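Local coordinates for putative exported protein (PDB 4RAA) that is of unknown function but folds as a six-bladed beta-propeller of the YWTD superfamily and is probably exported from the cytoplasm, at residues C269-Y281 and R287-Q299. Numbering follows the deposited sequence.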
ATOM      1  N   CYS A 269      -2.628  17.009 -31.605  1.00 37.46           N
ATOM      2  CA  CYS A 269      -1.291  16.990 -32.214  1.00 40.05           C
ATOM      3  C   CYS A 269      -1.102  15.600 -32.761  1.00 38.50           C
ATOM      4  O   CYS A 269      -1.566  14.640 -32.149  1.00 39.16           O
ATOM      5  CB  CYS A 269      -0.184  17.295 -31.225  1.00 42.66           C
ATOM      6  SG  CYS A 269      -0.317  18.949 -30.554  1.00 50.84           S
ATOM      7  N   TYR A 270      -0.452  15.504 -33.916  1.00 37.55           N
ATOM      8  CA  TYR A 270      -0.167  14.222 -34.554  1.00 37.69           C
ATOM      9  C   TYR A 270       1.031  14.284 -35.512  1.00 39.58           C
ATOM     10  O   TYR A 270       1.536  15.365 -35.805  1.00 39.13           O
ATOM     11  CB  TYR A 270      -1.425  13.678 -35.259  1.00 37.23           C
ATOM     12  CG  TYR A 270      -1.953  14.509 -36.406  1.00 36.91           C
ATOM     13  CD1 TYR A 270      -2.858  15.550 -36.190  1.00 36.35           C
ATOM     14  CD2 TYR A 270      -1.569  14.235 -37.727  1.00 38.13           C
ATOM     15  CE1 TYR A 270      -3.348  16.316 -37.254  1.00 37.02           C
ATOM     16  CE2 TYR A 270      -2.058  14.990 -38.801  1.00 38.50           C
ATOM     17  CZ  TYR A 270      -2.954  16.022 -38.561  1.00 37.46           C
ATOM     18  OH  TYR A 270      -3.431  16.755 -39.614  1.00 37.04           O
HETATM   19  N   MSE A 271       1.471  13.113 -35.975  1.00 42.29           N
HETATM   20  CA  MSE A 271       2.599  12.986 -36.898  1.00 46.13           C
HETATM   21  C   MSE A 271       2.199  12.232 -38.138  1.00 47.34           C
HETATM   22  O   MSE A 271       1.406  11.285 -38.071  1.00 44.97           O
HETATM   23  CB  MSE A 271       3.717  12.299 -36.149  1.00 51.05           C
HETATM   24  CG  MSE A 271       4.306  13.224 -35.082  1.00 56.80           C
HETATM   25 SE   MSE A 271       6.260  13.092 -35.206  0.75 70.07          SE
HETATM   26  CE  MSE A 271       6.504  12.897 -33.250  1.00 66.13           C
ATOM     27  N   LYS A 272       2.749  12.661 -39.277  1.00 48.37           N
ATOM     28  CA  LYS A 272       2.432  12.095 -40.592  1.00 52.04           C
ATOM     29  C   LYS A 272       3.553  12.450 -41.556  1.00 52.94           C
ATOM     30  O   LYS A 272       3.969  13.611 -41.596  1.00 52.42           O
ATOM     31  CB  LYS A 272       1.113  12.692 -41.113  1.00 54.84           C
ATOM     32  CG  LYS A 272       0.585  12.091 -42.420  1.00 58.41           C
ATOM     33  CD  LYS A 272      -0.515  12.927 -43.077  1.00 60.31           C
ATOM     34  CE  LYS A 272      -0.018  14.226 -43.704  1.00 61.13           C
ATOM     35  NZ  LYS A 272      -1.086  14.887 -44.505  1.00 61.33           N
ATOM     36  N   ASN A 273       4.019  11.470 -42.333  1.00 54.83           N
ATOM     37  CA  ASN A 273       5.125  11.669 -43.277  1.00 61.10           C
ATOM     38  C   ASN A 273       6.329  12.376 -42.604  1.00 60.13           C
ATOM     39  O   ASN A 273       6.925  13.289 -43.181  1.00 65.35           O
ATOM     40  CB  ASN A 273       4.648  12.471 -44.516  1.00 66.61           C
ATOM     41  CG  ASN A 273       3.519  11.793 -45.290  1.00 69.82           C
ATOM     42  OD1 ASN A 273       2.429  12.354 -45.421  1.00 65.39           O
ATOM     43  ND2 ASN A 273       3.781  10.604 -45.832  1.00 72.24           N
ATOM     44  N   LYS A 274       6.643  11.974 -41.367  1.00 55.56           N
ATOM     45  CA  LYS A 274       7.736  12.542 -40.556  1.00 53.58           C
ATOM     46  C   LYS A 274       7.588  14.036 -40.142  1.00 52.03           C
ATOM     47  O   LYS A 274       8.580  14.635 -39.708  1.00 49.54           O
ATOM     48  CB  LYS A 274       9.097  12.348 -41.260  1.00 56.42           C
ATOM     49  CG  LYS A 274       9.303  11.002 -41.950  1.00 59.57           C
ATOM     50  CD  LYS A 274      10.744  10.799 -42.380  1.00 61.48           C
ATOM     51  CE  LYS A 274      10.981   9.366 -42.821  1.00 63.85           C
ATOM     52  NZ  LYS A 274      12.423   9.090 -43.073  1.00 67.49           N
ATOM     53  N   GLU A 275       6.381  14.624 -40.242  1.00 50.90           N
ATOM     54  CA  GLU A 275       6.142  16.057 -39.903  1.00 49.36           C
ATOM     55  C   GLU A 275       5.033  16.222 -38.862  1.00 46.10           C
ATOM     56  O   GLU A 275       4.056  15.482 -38.890  1.00 46.11           O
ATOM     57  CB  GLU A 275       5.783  16.876 -41.161  1.00 50.94           C
ATOM     58  CG  GLU A 275       6.879  16.980 -42.226  1.00 52.15           C
ATOM     59  CD  GLU A 275       8.127  17.773 -41.810  1.00 54.20           C
ATOM     60  OE1 GLU A 275       8.132  18.460 -40.759  1.00 53.14           O
ATOM     61  OE2 GLU A 275       9.132  17.719 -42.559  1.00 55.05           O
ATOM     62  N   LYS A 276       5.179  17.212 -37.974  1.00 44.26           N
ATOM     63  CA  LYS A 276       4.209  17.479 -36.889  1.00 42.78           C
ATOM     64  C   LYS A 276       3.077  18.404 -37.345  1.00 41.26           C
ATOM     65  O   LYS A 276       3.335  19.455 -37.928  1.00 43.74           O
ATOM     66  CB  LYS A 276       4.898  18.143 -35.690  1.00 44.06           C
ATOM     67  CG  LYS A 276       6.033  17.348 -35.061  1.00 45.94           C
ATOM     68  CD  LYS A 276       6.789  18.195 -34.051  1.00 47.85           C
ATOM     69  CE  LYS A 276       7.975  17.436 -33.487  1.00 51.30           C
ATOM     70  NZ  LYS A 276       8.728  18.250 -32.493  1.00 53.52           N
ATOM     71  N   TYR A 277       1.838  18.019 -37.045  1.00 39.62           N
ATOM     72  CA  TYR A 277       0.624  18.787 -37.376  1.00 38.91           C
ATOM     73  C   TYR A 277      -0.214  19.026 -36.131  1.00 37.40           C
ATOM     74  O   TYR A 277      -0.043  18.342 -35.123  1.00 36.38           O
ATOM     75  CB  TYR A 277      -0.239  18.020 -38.386  1.00 39.11           C
ATOM     76  CG  TYR A 277       0.432  17.789 -39.716  1.00 39.93           C
ATOM     77  CD1 TYR A 277       1.254  16.678 -39.916  1.00 40.56           C
ATOM     78  CD2 TYR A 277       0.259  18.682 -40.781  1.00 40.94           C
ATOM     79  CE1 TYR A 277       1.891  16.461 -41.132  1.00 42.81           C
ATOM     80  CE2 TYR A 277       0.892  18.474 -42.009  1.00 42.58           C
ATOM     81  CZ  TYR A 277       1.705  17.360 -42.177  1.00 43.66           C
ATOM     82  OH  TYR A 277       2.337  17.124 -43.365  1.00 46.06           O
ATOM     83  N   ILE A 278      -1.114  20.004 -36.209  1.00 37.74           N
ATOM     84  CA  ILE A 278      -2.071  20.272 -35.130  1.00 36.93           C
ATOM     85  C   ILE A 278      -3.448  20.661 -35.670  1.00 36.97           C
ATOM     86  O   ILE A 278      -3.584  21.598 -36.467  1.00 37.07           O
ATOM     87  CB  ILE A 278      -1.573  21.298 -34.092  1.00 37.87           C
ATOM     88  CG1 ILE A 278      -2.628  21.456 -32.975  1.00 38.19           C
ATOM     89  CG2 ILE A 278      -1.223  22.643 -34.732  1.00 38.99           C
ATOM     90  CD1 ILE A 278      -2.134  22.184 -31.749  1.00 39.28           C
ATOM     91  N   GLY A 279      -4.454  19.929 -35.195  1.00 36.46           N
ATOM     92  CA  GLY A 279      -5.849  20.124 -35.548  1.00 37.20           C
ATOM     93  C   GLY A 279      -6.560  20.766 -34.373  1.00 37.09           C
ATOM     94  O   GLY A 279      -6.531  20.223 -33.262  1.00 36.98           O
ATOM     95  N   LEU A 280      -7.190  21.916 -34.619  1.00 36.93           N
ATOM     96  CA  LEU A 280      -7.942  22.665 -33.610  1.00 36.10           C
ATOM     97  C   LEU A 280      -9.411  22.432 -33.928  1.00 36.23           C
ATOM     98  O   LEU A 280      -9.780  22.521 -35.093  1.00 37.07           O
ATOM     99  CB  LEU A 280      -7.616  24.164 -33.720  1.00 36.54           C
ATOM    100  CG  LEU A 280      -6.138  24.557 -33.929  1.00 36.62           C
ATOM    101  CD1 LEU A 280      -5.957  26.051 -34.167  1.00 37.66           C
ATOM    102  CD2 LEU A 280      -5.285  24.105 -32.756  1.00 36.01           C
ATOM    103  N   TYR A 281     -10.228  22.105 -32.921  1.00 35.53           N
ATOM    104  CA  TYR A 281     -11.682  21.952 -33.087  1.00 36.07           C
ATOM    105  C   TYR A 281     -12.395  22.916 -32.133  1.00 37.15           C
ATOM    106  O   TYR A 281     -12.131  22.877 -30.932  1.00 36.81           O
ATOM    107  CB  TYR A 281     -12.124  20.510 -32.832  1.00 35.27           C
ATOM    108  CG  TYR A 281     -13.632  20.311 -32.852  1.00 35.60           C
ATOM    109  CD1 TYR A 281     -14.367  20.495 -34.025  1.00 36.72           C
ATOM    110  CD2 TYR A 281     -14.331  19.930 -31.698  1.00 35.28           C
ATOM    111  CE1 TYR A 281     -15.755  20.310 -34.053  1.00 37.14           C
ATOM    112  CE2 TYR A 281     -15.711  19.755 -31.717  1.00 35.85           C
ATOM    113  CZ  TYR A 281     -16.414  19.944 -32.896  1.00 36.87           C
ATOM    114  OH  TYR A 281     -17.775  19.768 -32.899  1.00 38.61           O
ATOM    115  N   ARG A 287     -16.295  23.736 -35.965  1.00 43.40           N
ATOM    116  CA  ARG A 287     -15.361  23.939 -37.075  1.00 43.91           C
ATOM    117  C   ARG A 287     -13.955  23.464 -36.761  1.00 41.58           C
ATOM    118  O   ARG A 287     -13.466  23.701 -35.661  1.00 41.15           O
ATOM    119  CB  ARG A 287     -15.346  25.411 -37.469  1.00 45.90           C
ATOM    120  CG  ARG A 287     -16.628  25.837 -38.191  1.00 47.88           C
ATOM    121  CD  ARG A 287     -16.521  27.188 -38.891  1.00 49.67           C
ATOM    122  NE  ARG A 287     -15.305  27.304 -39.716  1.00 50.56           N
ATOM    123  CZ  ARG A 287     -15.031  28.304 -40.555  1.00 52.10           C
ATOM    124  NH1 ARG A 287     -15.909  29.281 -40.803  1.00 55.25           N
ATOM    125  NH2 ARG A 287     -13.873  28.294 -41.204  1.00 51.36           N
ATOM    126  N   THR A 288     -13.323  22.797 -37.737  1.00 40.56           N
ATOM    127  CA  THR A 288     -11.942  22.306 -37.619  1.00 39.01           C
ATOM    128  C   THR A 288     -10.968  23.159 -38.422  1.00 37.58           C
ATOM    129  O   THR A 288     -11.355  23.745 -39.418  1.00 37.85           O
ATOM    130  CB  THR A 288     -11.790  20.861 -38.116  1.00 39.37           C
ATOM    131  OG1 THR A 288     -12.189  20.786 -39.489  1.00 40.50           O
ATOM    132  CG2 THR A 288     -12.616  19.904 -37.248  1.00 39.04           C
ATOM    133  N   TYR A 289      -9.721  23.214 -37.956  1.00 36.04           N
ATOM    134  CA  TYR A 289      -8.628  23.952 -38.603  1.00 36.17           C
ATOM    135  C   TYR A 289      -7.358  23.135 -38.411  1.00 35.39           C
ATOM    136  O   TYR A 289      -6.997  22.856 -37.273  1.00 34.55           O
ATOM    137  CB  TYR A 289      -8.423  25.336 -37.971  1.00 36.22           C
ATOM    138  CG  TYR A 289      -9.648  26.212 -37.909  1.00 36.94           C
ATOM    139  CD1 TYR A 289     -10.526  26.134 -36.821  1.00 36.40           C
ATOM    140  CD2 TYR A 289      -9.927  27.142 -38.919  1.00 38.23           C
ATOM    141  CE1 TYR A 289     -11.653  26.945 -36.747  1.00 37.44           C
ATOM    142  CE2 TYR A 289     -11.061  27.956 -38.860  1.00 39.14           C
ATOM    143  CZ  TYR A 289     -11.922  27.858 -37.770  1.00 38.81           C
ATOM    144  OH  TYR A 289     -13.051  28.648 -37.701  1.00 39.92           O
ATOM    145  N   ASN A 290      -6.683  22.770 -39.505  1.00 35.98           N
ATOM    146  CA  ASN A 290      -5.477  21.938 -39.462  1.00 35.55           C
ATOM    147  C   ASN A 290      -4.258  22.699 -39.964  1.00 35.62           C
ATOM    148  O   ASN A 290      -4.324  23.344 -41.003  1.00 36.66           O
ATOM    149  CB  ASN A 290      -5.693  20.698 -40.323  1.00 36.42           C
ATOM    150  CG  ASN A 290      -4.665  19.615 -40.060  1.00 36.15           C
ATOM    151  OD1 ASN A 290      -4.565  19.106 -38.949  1.00 35.77           O
ATOM    152  ND2 ASN A 290      -3.922  19.239 -41.080  1.00 37.04           N
ATOM    153  N   TYR A 291      -3.147  22.590 -39.234  1.00 34.93           N
ATOM    154  CA  TYR A 291      -1.899  23.308 -39.539  1.00 35.37           C
ATOM    155  C   TYR A 291      -0.664  22.452 -39.330  1.00 34.97           C
ATOM    156  O   TYR A 291      -0.597  21.751 -38.321  1.00 33.86           O
ATOM    157  CB  TYR A 291      -1.721  24.488 -38.568  1.00 35.03           C
ATOM    158  CG  TYR A 291      -2.828  25.520 -38.557  1.00 35.57           C
ATOM    159  CD1 TYR A 291      -3.972  25.328 -37.771  1.00 34.95           C
ATOM    160  CD2 TYR A 291      -2.718  26.715 -39.297  1.00 36.71           C
ATOM    161  CE1 TYR A 291      -4.993  26.272 -37.740  1.00 35.64           C
ATOM    162  CE2 TYR A 291      -3.727  27.674 -39.262  1.00 37.49           C
ATOM    163  CZ  TYR A 291      -4.870  27.442 -38.487  1.00 36.98           C
ATOM    164  OH  TYR A 291      -5.888  28.357 -38.431  1.00 37.64           O
ATOM    165  N   PRO A 292       0.305  22.488 -40.277  1.00 36.26           N
ATOM    166  CA  PRO A 292       1.609  21.890 -39.946  1.00 36.37           C
ATOM    167  C   PRO A 292       2.218  22.790 -38.865  1.00 36.48           C
ATOM    168  O   PRO A 292       2.116  24.015 -38.999  1.00 37.53           O
ATOM    169  CB  PRO A 292       2.415  21.989 -41.259  1.00 37.47           C
ATOM    170  CG  PRO A 292       1.452  22.348 -42.334  1.00 38.21           C
ATOM    171  CD  PRO A 292       0.234  22.937 -41.684  1.00 37.66           C
ATOM    172  N   ILE A 293       2.816  22.224 -37.816  1.00 36.17           N
ATOM    173  CA  ILE A 293       3.394  23.052 -36.727  1.00 36.87           C
ATOM    174  C   ILE A 293       4.397  24.117 -37.224  1.00 39.00           C
ATOM    175  O   ILE A 293       4.445  25.209 -36.644  1.00 39.49           O
ATOM    176  CB  ILE A 293       3.881  22.201 -35.506  1.00 36.13           C
ATOM    177  CG1 ILE A 293       2.638  21.708 -34.724  1.00 36.04           C
ATOM    178  CG2 ILE A 293       4.775  22.992 -34.544  1.00 35.64           C
ATOM    179  CD1 ILE A 293       2.895  20.711 -33.605  1.00 35.65           C
ATOM    180  N   LYS A 294       5.145  23.830 -38.300  1.00 40.89           N
ATOM    181  CA  LYS A 294       6.052  24.845 -38.902  1.00 44.21           C
ATOM    182  C   LYS A 294       5.308  26.146 -39.274  1.00 43.52           C
ATOM    183  O   LYS A 294       5.840  27.243 -39.087  1.00 43.66           O
ATOM    184  CB  LYS A 294       6.819  24.318 -40.140  1.00 47.02           C
ATOM    185  CG  LYS A 294       8.141  23.618 -39.847  1.00 48.26           C
ATOM    186  CD  LYS A 294       7.987  22.280 -39.138  1.00 48.55           C
ATOM    187  CE  LYS A 294       9.344  21.684 -38.765  1.00 49.59           C
ATOM    188  NZ  LYS A 294      10.233  21.481 -39.944  1.00 51.07           N
ATOM    189  N   ILE A 295       4.091  25.996 -39.791  1.00 42.65           N
ATOM    190  CA  ILE A 295       3.240  27.127 -40.171  1.00 43.05           C
ATOM    191  C   ILE A 295       2.602  27.728 -38.906  1.00 41.63           C
ATOM    192  O   ILE A 295       2.635  28.945 -38.738  1.00 41.49           O
ATOM    193  CB  ILE A 295       2.193  26.726 -41.260  1.00 44.52           C
ATOM    194  CG1 ILE A 295       2.862  26.588 -42.652  1.00 46.16           C
ATOM    195  CG2 ILE A 295       1.056  27.749 -41.372  1.00 45.58           C
ATOM    196  CD1 ILE A 295       3.885  25.476 -42.806  1.00 46.41           C
ATOM    197  N   PHE A 296       2.036  26.868 -38.045  1.00 39.93           N
ATOM    198  CA  PHE A 296       1.355  27.253 -36.782  1.00 38.55           C
ATOM    199  C   PHE A 296       2.185  28.169 -35.877  1.00 39.02           C
ATOM    200  O   PHE A 296       1.704  29.206 -35.439  1.00 39.72           O
ATOM    201  CB  PHE A 296       0.957  25.985 -35.999  1.00 36.84           C
ATOM    202  CG  PHE A 296       0.029  26.222 -34.830  1.00 35.34           C
ATOM    203  CD1 PHE A 296      -1.321  26.478 -35.037  1.00 35.51           C
ATOM    204  CD2 PHE A 296       0.488  26.115 -33.517  1.00 34.46           C
ATOM    205  CE1 PHE A 296      -2.188  26.671 -33.960  1.00 34.90           C
ATOM    206  CE2 PHE A 296      -0.372  26.298 -32.435  1.00 33.71           C
ATOM    207  CZ  PHE A 296      -1.711  26.580 -32.658  1.00 34.09           C
ATOM    208  N   GLN A 297       3.427  27.780 -35.616  1.00 39.82           N
ATOM    209  CA  GLN A 297       4.330  28.557 -34.738  1.00 40.93           C
ATOM    210  C   GLN A 297       4.768  29.922 -35.320  1.00 43.09           C
ATOM    211  O   GLN A 297       4.941  30.880 -34.561  1.00 44.90           O
ATOM    212  CB  GLN A 297       5.541  27.714 -34.327  1.00 40.28           C
ATOM    213  CG  GLN A 297       6.547  27.468 -35.436  1.00 40.96           C
ATOM    214  CD  GLN A 297       7.478  26.299 -35.184  1.00 40.18           C
ATOM    215  OE1 GLN A 297       7.463  25.673 -34.115  1.00 39.27           O
ATOM    216  NE2 GLN A 297       8.290  25.987 -36.185  1.00 40.46           N
ATOM    217  N   ASP A 298       4.966  29.995 -36.643  1.00 43.77           N
ATOM    218  CA  ASP A 298       5.277  31.268 -37.330  1.00 45.10           C
ATOM    219  C   ASP A 298       4.049  32.210 -37.375  1.00 46.17           C
ATOM    220  O   ASP A 298       4.204  33.422 -37.225  1.00 48.13           O
ATOM    221  CB  ASP A 298       5.905  31.040 -38.726  1.00 45.20           C
ATOM    222  CG  ASP A 298       7.380  30.571 -38.660  1.00 45.03           C
ATOM    223  OD1 ASP A 298       7.929  30.311 -37.562  1.00 43.31           O
ATOM    224  OD2 ASP A 298       8.009  30.475 -39.735  1.00 46.05           O
ATOM    225  N   GLN A 299       2.845  31.658 -37.549  1.00 46.10           N
ATOM    226  CA  GLN A 299       1.593  32.451 -37.532  1.00 46.56           C
ATOM    227  C   GLN A 299       1.299  33.103 -36.174  1.00 46.53           C
ATOM    228  O   GLN A 299       0.787  34.216 -36.135  1.00 48.81           O
ATOM    229  CB  GLN A 299       0.382  31.614 -37.968  1.00 45.98           C
ATOM    230  CG  GLN A 299       0.293  31.376 -39.472  1.00 46.70           C
ATOM    231  CD  GLN A 299      -0.969  30.631 -39.903  1.00 46.38           C
ATOM    232  OE1 GLN A 299      -1.812  30.252 -39.080  1.00 46.41           O
ATOM    233  NE2 GLN A 299      -1.107  30.424 -41.204  1.00 46.77           N
TER
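Ile278 and Leu280 of strand 275-281 pack with Tyr291 of the antiparallel strand 287-292 and with Phe296 of the helix that follows it. Ile278 CG2 rests over one face of the Phe296 ring, a CH-pi contact 3.9 Å from the centroid and 16° off the ring normal, and also touches Ile293 CG1. Leu280 CD1 reaches the same ring at its edge, 3.8 Å from Phe296 CE1, and lies 3.7 Å from Tyr291 CE1. A chi1 of -169° sets CG of Phe296 opposite the backbone N and turns the ring toward strand 275-281. Ile278 and Leu280 each exchange two backbone hydrogen bonds, with Tyr291 and Tyr289 respectively; Ile293 N, in the first turn of helix 293-299, donates to Lys276 O (2.8 Å) and carries the pairing past Pro292, the N-cap residue. On the other face Gly279, lacking a side chain, sits opposite Asn290. Tyr270 OH, from the neighbouring strand 265-272, reaches across and donates to Asn290 OD1 (2.7 Å); ring and amide are nearly coplanar, 11° apart, while Asn290 ND2 is held by Glu15 O. Tyr277 leans obliquely on Pro292, its CE2 3.9 Å from Pro292 CB. Packing thins toward the type I' turn from Lys272 to Glu275, where exposed Lys294 reaches Glu275 in a long salt bridge (NZ to OE1, 3.8 Å). Strands 265-272, 275-282 and 287-292 follow one another in a four-stranded antiparallel sheet with 287-292 outermost, the up-and-down meander characteristic of a beta-propeller blade, here with a helix leading directly out of its last strand.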